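Local coordinates for protein chitinase (Jonesia denitrificans, PDB 5VG0) that is the copper-dependent lytic polysaccharide monooxygenase domain of a larger protein that probably binds and degrades chitin, at residues S9-C14 / F133-D138; Q90-F95 / T111-G116. One frame throughout, in Å; residues are numbered along the deposited sequence.

Contact 1 (S9-C14 / F133-D138); sequences SRQALC and FYNCMD
Arg10 and Asp138 join the first turn of helix 10-15 to strand 131-141 by a side-on, two-pronged salt bridge. Arg10 NE donates to Asp138 OD2 (2.8 Å) and Arg10 NH2 to Asp138 OD1 (2.9 Å), each oxygen using its syn lone pair. The planes of guanidinium and carboxylate lie 33° apart, yet both oxygens stay close to the guanidinium plane. Arginine suits the place because its chain, extended from CG to NE, carries the charge down past Cys136 and offers several donors: NH1 donates to Leu52 O, and NH2 bonds Asn55 OD1 as well as Asp138. Trp59 adds a cation-pi contact.

The backbone of the same residue anchors the start of the helix, Arg10 N donating to Cys136 O (2.8 Å). Ser9 is the N-cap: its OG, set between the backbone N and the carbonyl carbon, turns back to accept from Ala12 N, and it also bonds to Val4 O.

Gln11 folds over Asn135, the chain bending at chi2 (-98°) until the two amides stack with planes 19° apart. Gln11 NE2 reaches past Asn135 to Tyr134 O (2.9 Å), while Gln11 OE1 accepts from a water that in turn accepts a hydrogen bond from Cys136 N. Asn135 OD1 accepts instead from Val4 N.

Tyr134 O, Cys136 O and Cys136 N, on the strand that carries Phe133 of the peroxide pocket and the Cys136-Cys42 disulfide, are thus satisfied from the helix side. With Arg10 buried and paired side-on, and Asp138 OD1 bonded also to Thr119 OG1, both groups probably stay charged.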
ATOM      1  N   SER A   9      -5.517  -0.743   3.024  1.00  7.64           N
ATOM      2  CA  SER A   9      -4.182  -0.752   3.579  1.00  7.24           C
ATOM      3  C   SER A   9      -4.216  -0.499   5.090  1.00  6.94           C
ATOM      4  O   SER A   9      -5.205  -0.035   5.660  1.00  7.59           O
ATOM      5  CB  SER A   9      -3.336   0.317   2.899  1.00  7.86           C
ATOM      6  OG  SER A   9      -3.930   1.596   3.062  1.00  9.01           O
ATOM      7  N   ARG A  10      -3.079  -0.763   5.732  1.00  6.77           N
ATOM      8  CA  ARG A  10      -2.947  -0.472   7.154  1.00  6.54           C
ATOM      9  C   ARG A  10      -3.266   0.992   7.444  1.00  6.72           C
ATOM     10  O   ARG A  10      -4.008   1.293   8.385  1.00  7.90           O
ATOM     11  CB  ARG A  10      -1.558  -0.881   7.659  1.00  6.77           C
ATOM     12  CG  ARG A  10      -1.351  -2.390   7.677  1.00  7.50           C
ATOM     13  CD  ARG A  10      -0.040  -2.778   8.313  1.00  7.69           C
ATOM     14  NE  ARG A  10       0.097  -4.225   8.319  1.00  8.58           N
ATOM     15  CZ  ARG A  10       1.105  -4.897   8.837  1.00 10.02           C
ATOM     16  NH1 ARG A  10       2.111  -4.276   9.409  1.00 10.98           N
ATOM     17  NH2 ARG A  10       1.070  -6.212   8.773  1.00 12.55           N
ATOM     18  N   GLN A  11      -2.754   1.910   6.630  1.00  7.01           N
ATOM     19  CA  GLN A  11      -3.036   3.320   6.869  1.00  7.34           C
ATOM     20  C   GLN A  11      -4.508   3.643   6.638  1.00  7.81           C
ATOM     21  O   GLN A  11      -5.065   4.490   7.338  1.00  8.49           O
ATOM     22  CB  GLN A  11      -2.102   4.245   6.070  1.00  8.21           C
ATOM     23  CG  GLN A  11      -2.006   4.007   4.573  1.00  8.50           C
ATOM     24  CD  GLN A  11      -0.797   3.180   4.219  1.00  7.82           C
ATOM     25  OE1 GLN A  11      -0.645   2.057   4.701  1.00  8.81           O
ATOM     26  NE2 GLN A  11       0.089   3.733   3.416  1.00  8.69           N
ATOM     27  N   ALA A  12      -5.148   2.995   5.654  1.00  7.55           N
ATOM     28  CA  ALA A  12      -6.581   3.202   5.444  1.00  8.11           C
ATOM     29  C   ALA A  12      -7.399   2.782   6.653  1.00  8.28           C
ATOM     30  O   ALA A  12      -8.359   3.462   7.033  1.00  9.68           O
ATOM     31  CB  ALA A  12      -7.056   2.412   4.229  1.00  8.93           C
ATOM     32  N   LEU A  13      -7.035   1.665   7.273  1.00  7.81           N
ATOM     33  CA  LEU A  13      -7.767   1.174   8.433  1.00  8.26           C
ATOM     34  C   LEU A  13      -7.600   2.111   9.611  1.00  8.33           C
ATOM     35  O   LEU A  13      -8.553   2.359  10.359  1.00 10.36           O
ATOM     36  CB  LEU A  13      -7.298  -0.234   8.769  1.00  9.06           C
ATOM     37  CG  LEU A  13      -7.678  -1.274   7.711  1.00 10.23           C
ATOM     38  CD1 LEU A  13      -6.871  -2.542   7.897  1.00 13.24           C
ATOM     39  CD2 LEU A  13      -9.137  -1.584   7.725  1.00 13.18           C
ATOM     40  N   CYS A  14      -6.403   2.651   9.793  1.00  8.32           N
ATOM     41  CA  CYS A  14      -6.197   3.659  10.819  1.00  8.79           C
ATOM     42  C   CYS A  14      -7.095   4.873  10.561  1.00  9.87           C
ATOM     43  O   CYS A  14      -7.768   5.371  11.471  1.00 11.24           O
ATOM     44  CB  CYS A  14      -4.726   4.088  10.853  1.00  9.18           C
ATOM     45  SG  CYS A  14      -3.606   2.830  11.479  1.00 10.48           S
ATOM     46  N   PHE A 133       5.806   5.660  -2.343  1.00  7.49           N
ATOM     47  CA  PHE A 133       4.767   5.550  -1.339  1.00  7.28           C
ATOM     48  C   PHE A 133       4.527   4.080  -1.040  1.00  7.68           C
ATOM     49  O   PHE A 133       4.518   3.244  -1.939  1.00 10.10           O
ATOM     50  CB  PHE A 133       3.472   6.244  -1.793  1.00  8.17           C
ATOM     51  CG  PHE A 133       3.624   7.721  -1.865  1.00  8.88           C
ATOM     52  CD1 PHE A 133       4.250   8.322  -2.938  1.00 10.36           C
ATOM     53  CD2 PHE A 133       3.200   8.519  -0.817  1.00 10.49           C
ATOM     54  CE1 PHE A 133       4.455   9.686  -2.961  1.00 12.32           C
ATOM     55  CE2 PHE A 133       3.401   9.874  -0.848  1.00 12.03           C
ATOM     56  CZ  PHE A 133       4.045  10.456  -1.915  1.00 12.60           C
ATOM     57  N   TYR A 134       4.325   3.768   0.235  1.00  7.05           N
ATOM     58  CA  TYR A 134       4.359   2.402   0.742  1.00  7.03           C
ATOM     59  C   TYR A 134       3.026   2.063   1.397  1.00  6.79           C
ATOM     60  O   TYR A 134       2.607   2.736   2.335  1.00  8.22           O
ATOM     61  CB  TYR A 134       5.499   2.261   1.743  1.00  7.90           C
ATOM     62  CG  TYR A 134       6.866   2.377   1.102  1.00  7.80           C
ATOM     63  CD1 TYR A 134       7.458   3.617   0.860  1.00  8.48           C
ATOM     64  CD2 TYR A 134       7.557   1.240   0.702  1.00  8.65           C
ATOM     65  CE1 TYR A 134       8.707   3.704   0.244  1.00  8.36           C
ATOM     66  CE2 TYR A 134       8.797   1.328   0.105  1.00  9.15           C
ATOM     67  CZ  TYR A 134       9.366   2.554  -0.129  1.00  8.70           C
ATOM     68  OH  TYR A 134      10.603   2.578  -0.733  1.00 10.05           O
ATOM     69  N   ASN A 135       2.394   0.985   0.932  1.00  6.97           N
ATOM     70  CA  ASN A 135       1.093   0.557   1.434  1.00  7.15           C
ATOM     71  C   ASN A 135       1.078  -0.950   1.646  1.00  7.46           C
ATOM     72  O   ASN A 135       1.184  -1.705   0.673  1.00  9.08           O
ATOM     73  CB  ASN A 135      -0.039   0.880   0.450  1.00  9.16           C
ATOM     74  CG  ASN A 135      -0.470   2.354   0.460  1.00 10.78           C
ATOM     75  OD1 ASN A 135      -1.561   2.663   0.898  1.00 12.18           O
ATOM     76  ND2 ASN A 135       0.387   3.242   0.008  1.00 13.26           N
ATOM     77  N   CYS A 136       0.896  -1.392   2.885  1.00  6.93           N
ATOM     78  CA  CYS A 136       0.693  -2.804   3.182  1.00  6.96           C
ATOM     79  C   CYS A 136      -0.781  -3.126   3.343  1.00  6.74           C
ATOM     80  O   CYS A 136      -1.514  -2.387   3.998  1.00  7.85           O
ATOM     81  CB  CYS A 136       1.411  -3.175   4.469  1.00  8.32           C
ATOM     82  SG  CYS A 136       3.143  -3.453   4.186  1.00  9.50           S
ATOM     83  N   MET A 137      -1.176  -4.277   2.816  1.00  6.89           N
ATOM     84  CA  MET A 137      -2.534  -4.800   2.921  0.77  7.17           C
ATOM     85  C   MET A 137      -2.443  -6.213   3.482  1.00  8.00           C
ATOM     86  O   MET A 137      -1.793  -7.080   2.889  1.00  9.67           O
ATOM     87  CB  MET A 137      -3.232  -4.864   1.557  0.77  7.90           C
ATOM     88  CG  MET A 137      -3.673  -3.544   0.945  0.77  8.86           C
ATOM     89  SD  MET A 137      -2.397  -2.336   0.530  0.77  8.76           S
ATOM     90  CE  MET A 137      -1.506  -3.246  -0.715  0.77 10.84           C
ATOM     91  N   ASP A 138      -3.098  -6.448   4.595  1.00  7.31           N
ATOM     92  CA  ASP A 138      -3.168  -7.771   5.210  1.00  8.01           C
ATOM     93  C   ASP A 138      -4.398  -8.484   4.683  1.00  7.74           C
ATOM     94  O   ASP A 138      -5.517  -7.991   4.842  1.00  9.21           O
ATOM     95  CB  ASP A 138      -3.212  -7.644   6.727  1.00  8.66           C
ATOM     96  CG  ASP A 138      -1.975  -6.968   7.251  1.00 10.17           C
ATOM     97  OD1 ASP A 138      -0.880  -7.540   7.084  1.00 13.90           O
ATOM     98  OD2 ASP A 138      -2.096  -5.867   7.813  1.00 11.21           O
TER
HETATM   99  O   HOH W   1       1.536   0.394   5.021  1.00  9.65           O

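Contact 2 (Q90-F95 / T111-G116)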
ATOM      1  N   GLN A  90       8.352 -10.447  -1.657  1.00 12.43           N
ATOM      2  CA  GLN A  90       8.874 -10.867  -2.952  1.00 13.80           C
ATOM      3  C   GLN A  90       8.026 -10.274  -4.062  1.00 11.27           C
ATOM      4  O   GLN A  90       6.796 -10.270  -4.000  1.00 11.31           O
ATOM      5  CB  GLN A  90       8.890 -12.384  -3.069  1.00 17.25           C
ATOM      6  CG  GLN A  90      10.098 -13.061  -2.384  1.00 21.65           C
ATOM      7  CD  GLN A  90      10.044 -12.980  -0.870  1.00 24.95           C
ATOM      8  OE1 GLN A  90       9.130 -13.508  -0.237  1.00 28.55           O
ATOM      9  NE2 GLN A  90      11.022 -12.313  -0.281  1.00 23.55           N
ATOM     10  N   LEU A  91       8.691  -9.761  -5.078  1.00 10.62           N
ATOM     11  CA  LEU A  91       7.999  -9.059  -6.140  1.00  9.53           C
ATOM     12  C   LEU A  91       7.075 -10.012  -6.884  1.00  9.47           C
ATOM     13  O   LEU A  91       7.481 -11.091  -7.318  1.00 12.63           O
ATOM     14  CB  LEU A  91       9.029  -8.454  -7.096  1.00 10.49           C
ATOM     15  CG  LEU A  91       8.478  -7.619  -8.247  1.00 11.88           C
ATOM     16  CD1 LEU A  91       7.733  -6.382  -7.756  1.00 13.26           C
ATOM     17  CD2 LEU A  91       9.602  -7.223  -9.198  1.00 14.40           C
ATOM     18  N   HIS A  92       5.833  -9.582  -7.056  1.00  8.59           N
ATOM     19  CA  HIS A  92       4.792 -10.392  -7.660  1.00  9.11           C
ATOM     20  C   HIS A  92       4.343  -9.851  -9.007  1.00  9.13           C
ATOM     21  O   HIS A  92       4.274 -10.602  -9.979  1.00 11.32           O
ATOM     22  CB  HIS A  92       3.612 -10.454  -6.679  1.00  9.91           C
ATOM     23  CG  HIS A  92       2.522 -11.359  -7.108  1.00 11.34           C
ATOM     24  ND1 HIS A  92       2.614 -12.723  -6.987  1.00 15.01           N
ATOM     25  CD2 HIS A  92       1.310 -11.105  -7.643  1.00 13.18           C
ATOM     26  CE1 HIS A  92       1.507 -13.276  -7.441  1.00 17.05           C
ATOM     27  NE2 HIS A  92       0.705 -12.316  -7.858  1.00 15.94           N
ATOM     28  N   GLN A  93       4.048  -8.556  -9.104  1.00  8.70           N
ATOM     29  CA  GLN A  93       3.606  -7.928 -10.342  1.00  9.05           C
ATOM     30  C   GLN A  93       4.080  -6.491 -10.385  1.00  8.83           C
ATOM     31  O   GLN A  93       4.151  -5.827  -9.361  1.00  9.83           O
ATOM     32  CB  GLN A  93       2.074  -7.883 -10.470  1.00 11.73           C
ATOM     33  CG  GLN A  93       1.468  -9.163 -10.955  1.00 13.81           C
ATOM     34  CD  GLN A  93      -0.047  -9.130 -10.946  1.00 14.01           C
ATOM     35  OE1 GLN A  93      -0.661  -9.847 -10.193  1.00 15.04           O
ATOM     36  NE2 GLN A  93      -0.650  -8.310 -11.792  1.00 14.74           N
ATOM     37  N   THR A  94       4.341  -6.012 -11.600  1.00  8.95           N
ATOM     38  CA  THR A  94       4.734  -4.638 -11.857  1.00  9.66           C
ATOM     39  C   THR A  94       3.814  -4.067 -12.922  1.00  9.88           C
ATOM     40  O   THR A  94       3.505  -4.741 -13.907  1.00 12.29           O
ATOM     41  CB  THR A  94       6.179  -4.587 -12.366  1.00 11.97           C
ATOM     42  OG1 THR A  94       7.033  -5.192 -11.392  1.00 13.92           O
ATOM     43  CG2 THR A  94       6.659  -3.170 -12.623  1.00 13.71           C
ATOM     44  N   PHE A  95       3.391  -2.829 -12.741  1.00  9.00           N
ATOM     45  CA  PHE A  95       2.649  -2.080 -13.751  1.00  9.17           C
ATOM     46  C   PHE A  95       3.463  -0.856 -14.116  1.00  9.66           C
ATOM     47  O   PHE A  95       3.867  -0.094 -13.239  1.00 11.52           O
ATOM     48  CB  PHE A  95       1.293  -1.628 -13.217  1.00 10.38           C
ATOM     49  CG  PHE A  95       0.346  -2.746 -12.953  1.00 11.57           C
ATOM     50  CD1 PHE A  95       0.430  -3.477 -11.780  1.00 12.48           C
ATOM     51  CD2 PHE A  95      -0.626  -3.080 -13.867  1.00 14.52           C
ATOM     52  CE1 PHE A  95      -0.452  -4.504 -11.524  1.00 13.82           C
ATOM     53  CE2 PHE A  95      -1.510  -4.112 -13.615  1.00 16.72           C
ATOM     54  CZ  PHE A  95      -1.415  -4.828 -12.446  1.00 15.04           C
ATOM     55  N   THR A 111      -3.346 -11.052  -9.899  1.00  8.92           N
ATOM     56  CA  THR A 111      -3.763 -12.428 -10.141  1.00  9.08           C
ATOM     57  C   THR A 111      -2.757 -13.387  -9.516  1.00  9.02           C
ATOM     58  O   THR A 111      -1.637 -13.012  -9.172  1.00 10.10           O
ATOM     59  CB  THR A 111      -3.920 -12.774 -11.645  1.00 11.26           C
ATOM     60  OG1 THR A 111      -2.639 -12.884 -12.262  1.00 14.07           O
ATOM     61  CG2 THR A 111      -4.788 -11.771 -12.356  1.00 12.52           C
ATOM     62  N   ASP A 112      -3.166 -14.643  -9.373  1.00  8.36           N
ATOM     63  CA  ASP A 112      -2.262 -15.698  -8.915  1.00  8.37           C
ATOM     64  C   ASP A 112      -1.697 -15.384  -7.533  1.00  8.72           C
ATOM     65  O   ASP A 112      -0.536 -15.669  -7.244  1.00 10.01           O
ATOM     66  CB  ASP A 112      -1.140 -15.964  -9.929  1.00  8.83           C
ATOM     67  CG  ASP A 112      -0.304 -17.170  -9.594  1.00  9.13           C
ATOM     68  OD1 ASP A 112      -0.824 -18.138  -9.015  1.00  9.95           O
ATOM     69  OD2 ASP A 112       0.886 -17.157  -9.948  1.00 11.33           O
ATOM     70  N   LEU A 113      -2.531 -14.838  -6.656  1.00  9.48           N
ATOM     71  CA  LEU A 113      -2.109 -14.658  -5.271  1.00  9.54           C
ATOM     72  C   LEU A 113      -2.173 -15.995  -4.531  1.00 10.39           C
ATOM     73  O   LEU A 113      -3.129 -16.749  -4.700  1.00 11.43           O
ATOM     74  CB  LEU A 113      -3.003 -13.652  -4.567  1.00 10.09           C
ATOM     75  CG  LEU A 113      -2.921 -12.231  -5.110  1.00 11.78           C
ATOM     76  CD1 LEU A 113      -3.976 -11.361  -4.473  1.00 14.00           C
ATOM     77  CD2 LEU A 113      -1.563 -11.627  -4.901  1.00 13.81           C
ATOM     78  N   PRO A 114      -1.171 -16.305  -3.716  1.00 10.52           N
ATOM     79  CA  PRO A 114      -1.177 -17.575  -2.989  1.00 11.12           C
ATOM     80  C   PRO A 114      -2.259 -17.586  -1.927  1.00 10.67           C
ATOM     81  O   PRO A 114      -2.578 -16.563  -1.321  1.00 11.74           O
ATOM     82  CB  PRO A 114       0.218 -17.621  -2.364  1.00 12.09           C
ATOM     83  CG  PRO A 114       0.578 -16.175  -2.185  1.00 12.51           C
ATOM     84  CD  PRO A 114      -0.006 -15.472  -3.371  1.00 12.00           C
ATOM     85  N   THR A 115      -2.811 -18.768  -1.678  1.00 11.57           N
ATOM     86  CA  THR A 115      -3.854 -18.877  -0.667  1.00 11.94           C
ATOM     87  C   THR A 115      -3.267 -18.750   0.734  1.00 11.46           C
ATOM     88  O   THR A 115      -2.072 -18.961   0.959  1.00 12.61           O
ATOM     89  CB  THR A 115      -4.656 -20.180  -0.802  1.00 14.11           C
ATOM     90  OG1 THR A 115      -3.804 -21.310  -0.604  1.00 14.00           O
ATOM     91  CG2 THR A 115      -5.324 -20.286  -2.171  1.00 15.51           C
ATOM     92  N   GLY A 116      -4.136 -18.417   1.681  1.00 11.88           N
ATOM     93  CA  GLY A 116      -3.743 -18.247   3.066  1.00 12.17           C
ATOM     94  C   GLY A 116      -3.519 -16.793   3.422  1.00 10.99           C
ATOM     95  O   GLY A 116      -3.902 -15.871   2.710  1.00 11.61           O
TER
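Side chains of two consecutive residues, His92 and Gln93, take hold of both backbone polar groups of Thr111. His92 NE2 donates to Thr111 O at 2.8 Å, with an N-H...O angle of 167°. The acceptor lies only 6° out of the ring plane. With CG anti to the backbone N (chi1 -174°), the imidazole stands out from its strand and spans the separation between the backbones, where His92 CA and Leu113 CA, the nearest such pair, are 8.5 Å apart. Asp112 O sits at the same ring's edge, 3.2 Å from CE1 of His92, and Leu113 adds an off-centre CH-pi contact through CD2, 4.2 Å from the centroid of the His92 ring.

Gln93 reaches across beside it. Its chain is extended beyond CG, bringing Gln93 OE1 to Thr111 N (3.0 Å), which approaches in the carbonyl plane on a lone pair. The N-H of Thr111 needs an acceptor and its C=O a donor, which glutamine and histidine supply.

This pairing is consistent with the classic beta bulge that His92 and Gln93 form opposite Tyr85 of strand 80-87, which lets both side chains face the loop. The contact thereby fastens strand 90-96 to the loop between strands 105-110 and 118-126, with Leu113 also packing on Val87.

Overall arrangement
From the N terminus, the chain leaves strand 2-6 and enters helix 10-15, the first half of contact 1, whose partner on strand 131-141 comes 119 residues later. Contact 1 thus closes a long loop that takes in most of the domain. Within that loop lies contact 2, which closes a much shorter one: strand 90-96 leads through strand 105-110 to the segment 111-116. The two are nested and do not touch; the centres of contacts 1 and 2 are about 17 Å apart. Contact 1 ties the N-terminal helix to a buried strand of the mixed sheet, whereas contact 2, at the surface, ties strand 90-96 of that sheet to the loop leaving the three-stranded sheet at strand 105-110.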